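Aromatic-ring-hydroxylating dioxygenase beta subunit (Catenulispora acidiphila, PDB 6VW4) is of unknown function but binds the polyketide-like ligand S-DNPA in the pocket of an NTF2-like fold, its assignment as a dioxygenase subunit being only tentative. Local coordinates at residues Phe30-Gly41 with Ile53-Asn63. Residues are numbered along the deposited sequence; the frame is centred on the assembly and turned at random.
Sequences FEEYADTFTPDG and IGREAIVRELN. With SDN ([(3S)-9-hydroxy-1-methyl-10-oxo-4,10-dihydro-3H-benzo[g]isochromen-3-yl]acetic acid), chain C.
F30 and A34 meet L62 and V59 where helix 30-34 and the first turns of helix 55-68 in the NTF2-like (SnoaL-like) fold run roughly antiparallel at 143°, illustrating an apolar seam closed at one end by polar bonds. L62 CB sits over the centre of the F30 ring in a CH-pi contact, 3.8 Å from its centroid, while N63 OD1 lies at the ring edge. A34 CB presses against V59 CG2 at 3.5 Å. With chi1 at -78°, CG1 of I58 stands beside its backbone N, putting CD1 over one face of F37 in strand 37-38, while CG2 meets A34 CB and the edge of the Y33 ring. L62 CD1 packs on Y33 CD2, and Y33 OH accepts a hydrogen bond of 2.8 Å from O4 of SDN in the ligand pocket.

At the R55 end, hydrogen bonds take over. R55 grips F37 O side-on, NE at 3.0 Å and NH2 at 2.9 Å, with the oxygen in the guanidinium plane; P39 CG covers one face, and D35 OD1 makes a long salt bridge to NE from well outside that plane. A methionine in place of R55 would probably leave F37 O without either donor. G54, at the N-cap, has phi 84°, where a CB would collide with the preceding carbonyl O; its N donates to G41 O at 2.9 Å, and its CA makes a C-H...O contact with P39 O.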
# COMPACT_ATOMS: atom_id res chain seq x y z
N PHE A 30 2.23 21.55 7.99
CA PHE A 30 2.60 20.97 9.28
C PHE A 30 1.60 21.28 10.39
O PHE A 30 1.49 20.51 11.36
CB PHE A 30 3.98 21.46 9.69
CG PHE A 30 5.08 21.08 8.76
CD1 PHE A 30 4.98 19.94 7.98
CD2 PHE A 30 6.21 21.88 8.65
CE1 PHE A 30 5.99 19.59 7.11
CE2 PHE A 30 7.22 21.54 7.77
CZ PHE A 30 7.12 20.39 7.00
N GLU A 31 0.86 22.39 10.30
CA GLU A 31 -0.10 22.70 11.35
C GLU A 31 -1.32 21.81 11.24
O GLU A 31 -1.79 21.25 12.24
CB GLU A 31 -0.52 24.18 11.30
CG GLU A 31 0.59 25.16 11.69
CD GLU A 31 1.54 25.49 10.53
OE1 GLU A 31 2.29 26.50 10.65
OE2 GLU A 31 1.56 24.76 9.51
N GLU A 32 -1.84 21.65 10.01
CA GLU A 32 -2.95 20.73 9.79
C GLU A 32 -2.59 19.34 10.27
O GLU A 32 -3.43 18.63 10.83
CB GLU A 32 -3.29 20.65 8.30
CG GLU A 32 -4.01 21.80 7.71
CD GLU A 32 -4.44 21.49 6.28
OE1 GLU A 32 -4.71 20.30 5.96
OE2 GLU A 32 -4.51 22.45 5.47
N TYR A 33 -1.34 18.92 10.04
CA TYR A 33 -0.92 17.60 10.48
C TYR A 33 -0.94 17.52 11.99
O TYR A 33 -1.43 16.53 12.54
CB TYR A 33 0.48 17.27 9.94
CG TYR A 33 1.13 16.02 10.51
CD1 TYR A 33 0.81 14.78 10.02
CD2 TYR A 33 2.08 16.09 11.53
CE1 TYR A 33 1.40 13.64 10.49
CE2 TYR A 33 2.67 14.93 12.02
CZ TYR A 33 2.33 13.71 11.47
OH TYR A 33 2.87 12.53 11.89
N ALA A 34 -0.43 18.55 12.66
CA ALA A 34 -0.42 18.52 14.13
C ALA A 34 -1.83 18.54 14.69
O ALA A 34 -2.07 17.97 15.76
CB ALA A 34 0.40 19.69 14.70
N ASP A 35 -2.78 19.14 13.99
CA ASP A 35 -4.17 19.14 14.45
C ASP A 35 -4.86 17.79 14.31
O ASP A 35 -6.03 17.68 14.71
CB ASP A 35 -5.01 20.16 13.67
CG ASP A 35 -4.69 21.62 14.05
OD1 ASP A 35 -4.02 21.83 15.09
OD2 ASP A 35 -5.09 22.53 13.30
N THR A 36 -4.22 16.79 13.70
CA THR A 36 -4.82 15.46 13.71
C THR A 36 -4.34 14.66 14.90
O THR A 36 -4.78 13.51 15.10
CB THR A 36 -4.51 14.68 12.42
OG1 THR A 36 -3.13 14.31 12.40
CG2 THR A 36 -4.85 15.52 11.20
N PHE A 37 -3.40 15.21 15.66
CA PHE A 37 -3.00 14.63 16.93
C PHE A 37 -3.85 15.22 18.07
O PHE A 37 -4.43 16.29 17.94
CB PHE A 37 -1.53 14.91 17.20
CG PHE A 37 -0.56 14.02 16.43
CD1 PHE A 37 -0.36 14.18 15.07
CD2 PHE A 37 0.15 13.03 17.09
CE1 PHE A 37 0.54 13.40 14.40
CE2 PHE A 37 1.07 12.25 16.42
CZ PHE A 37 1.26 12.44 15.08
N THR A 38 -3.92 14.50 19.18
CA THR A 38 -4.54 15.09 20.36
C THR A 38 -3.68 16.25 20.86
O THR A 38 -2.51 16.37 20.49
CB THR A 38 -4.69 14.08 21.48
OG1 THR A 38 -3.41 13.57 21.83
CG2 THR A 38 -5.60 12.95 21.07
N PRO A 39 -4.25 17.14 21.70
CA PRO A 39 -3.45 18.30 22.18
C PRO A 39 -2.19 17.91 22.92
O PRO A 39 -1.20 18.65 22.87
CB PRO A 39 -4.43 19.05 23.09
CG PRO A 39 -5.84 18.70 22.48
CD PRO A 39 -5.68 17.25 22.05
N ASP A 40 -2.20 16.74 23.58
CA ASP A 40 -1.05 16.17 24.27
C ASP A 40 -0.40 15.02 23.48
O ASP A 40 0.21 14.12 24.07
CB ASP A 40 -1.48 15.70 25.67
CG ASP A 40 -2.63 14.72 25.63
OD1 ASP A 40 -3.24 14.62 24.56
OD2 ASP A 40 -2.91 14.02 26.64
N GLY A 41 -0.51 15.05 22.15
CA GLY A 41 -0.08 13.92 21.34
C GLY A 41 1.43 13.74 21.31
O GLY A 41 2.20 14.70 21.26
N ILE A 53 6.05 16.58 21.88
CA ILE A 53 4.84 16.35 22.68
C ILE A 53 3.97 17.58 22.63
O ILE A 53 4.41 18.69 22.95
CB ILE A 53 5.16 15.97 24.12
CG1 ILE A 53 6.33 14.97 24.13
CG2 ILE A 53 3.93 15.35 24.77
CD1 ILE A 53 6.47 14.20 25.40
N GLY A 54 2.73 17.40 22.24
CA GLY A 54 1.87 18.52 21.97
C GLY A 54 2.07 19.05 20.57
O GLY A 54 3.12 18.90 19.96
N ARG A 55 1.00 19.70 20.08
CA ARG A 55 0.97 20.18 18.71
C ARG A 55 2.07 21.19 18.42
O ARG A 55 2.66 21.16 17.33
CB ARG A 55 -0.40 20.79 18.43
CG ARG A 55 -1.55 19.82 18.70
CD ARG A 55 -2.82 20.25 17.97
NE ARG A 55 -3.90 19.27 18.14
CZ ARG A 55 -5.16 19.58 18.49
NH1 ARG A 55 -5.51 20.84 18.73
NH2 ARG A 55 -6.07 18.62 18.63
N GLU A 56 2.36 22.09 19.36
CA GLU A 56 3.37 23.11 19.08
C GLU A 56 4.75 22.47 18.92
O GLU A 56 5.54 22.86 18.05
CB GLU A 56 3.38 24.17 20.19
N ALA A 57 5.06 21.47 19.76
CA ALA A 57 6.35 20.81 19.66
C ALA A 57 6.44 20.00 18.36
O ALA A 57 7.51 19.94 17.73
CB ALA A 57 6.57 19.92 20.88
N ILE A 58 5.32 19.42 17.94
CA ILE A 58 5.26 18.70 16.67
C ILE A 58 5.54 19.64 15.52
O ILE A 58 6.37 19.37 14.66
CB ILE A 58 3.90 18.00 16.51
CG1 ILE A 58 3.85 16.73 17.34
CG2 ILE A 58 3.60 17.58 15.06
CD1 ILE A 58 2.42 16.16 17.51
N VAL A 59 4.81 20.76 15.47
CA VAL A 59 5.04 21.67 14.36
C VAL A 59 6.46 22.21 14.35
O VAL A 59 7.04 22.45 13.27
CB VAL A 59 4.03 22.84 14.37
CG1 VAL A 59 4.53 23.92 13.37
CG2 VAL A 59 2.64 22.35 14.05
N ARG A 60 7.05 22.44 15.53
CA ARG A 60 8.41 22.93 15.59
C ARG A 60 9.39 21.87 15.12
O ARG A 60 10.33 22.17 14.38
CB ARG A 60 8.73 23.40 17.01
CG ARG A 60 10.18 23.41 17.56
CD ARG A 60 10.13 23.68 19.14
NE ARG A 60 8.85 24.28 19.58
CZ ARG A 60 8.07 23.86 20.59
NH1 ARG A 60 8.40 22.83 21.36
NH2 ARG A 60 6.91 24.48 20.84
N GLU A 61 9.19 20.62 15.55
CA GLU A 61 10.14 19.59 15.15
C GLU A 61 10.08 19.29 13.66
O GLU A 61 11.08 18.84 13.10
CB GLU A 61 9.92 18.30 15.93
CG GLU A 61 11.03 17.27 15.69
CD GLU A 61 11.39 16.47 16.94
OE1 GLU A 61 11.98 17.07 17.87
OE2 GLU A 61 11.10 15.25 17.01
N LEU A 62 8.95 19.52 12.99
CA LEU A 62 8.89 19.33 11.55
C LEU A 62 9.54 20.49 10.80
O LEU A 62 10.10 20.29 9.71
CB LEU A 62 7.44 19.17 11.08
CG LEU A 62 6.75 17.89 11.54
CD1 LEU A 62 5.25 17.98 11.23
CD2 LEU A 62 7.38 16.65 10.93
N ASN A 63 9.46 21.70 11.36
CA ASN A 63 10.17 22.84 10.76
C ASN A 63 11.68 22.68 10.92
O ASN A 63 12.44 23.02 10.00
CB ASN A 63 9.68 24.15 11.39
CG ASN A 63 8.42 24.69 10.72
OD1 ASN A 63 8.23 24.57 9.51
ND2 ASN A 63 7.55 25.28 11.51
O4 SDN C . 4.79 11.26 10.23
C11 SDN C . 5.25 9.96 10.00
C12 SDN C . 6.59 9.69 9.74
C13 SDN C . 7.60 10.86 9.72
O5 SDN C . 7.22 11.97 9.92
C14 SDN C . 9.06 10.57 9.44
C15 SDN C . 10.08 11.74 9.44
O3 SDN C . 11.43 11.38 9.80
C16 SDN C . 9.68 13.21 9.27
C10 SDN C . 4.33 8.92 9.97
C9 SDN C . 4.75 7.61 9.72
C8 SDN C . 6.09 7.33 9.48
C7 SDN C . 7.02 8.37 9.48
C6 SDN C . 8.52 8.05 9.19
C5 SDN C . 9.50 9.22 9.20
C4 SDN C . 10.92 8.95 8.95
C3 SDN C . 11.88 10.08 9.27
C2 SDN C . 12.39 10.37 7.87
C1 SDN C . 13.82 10.05 7.49
O2 SDN C . 14.57 9.48 8.31
O1 SDN C . 14.22 10.38 6.33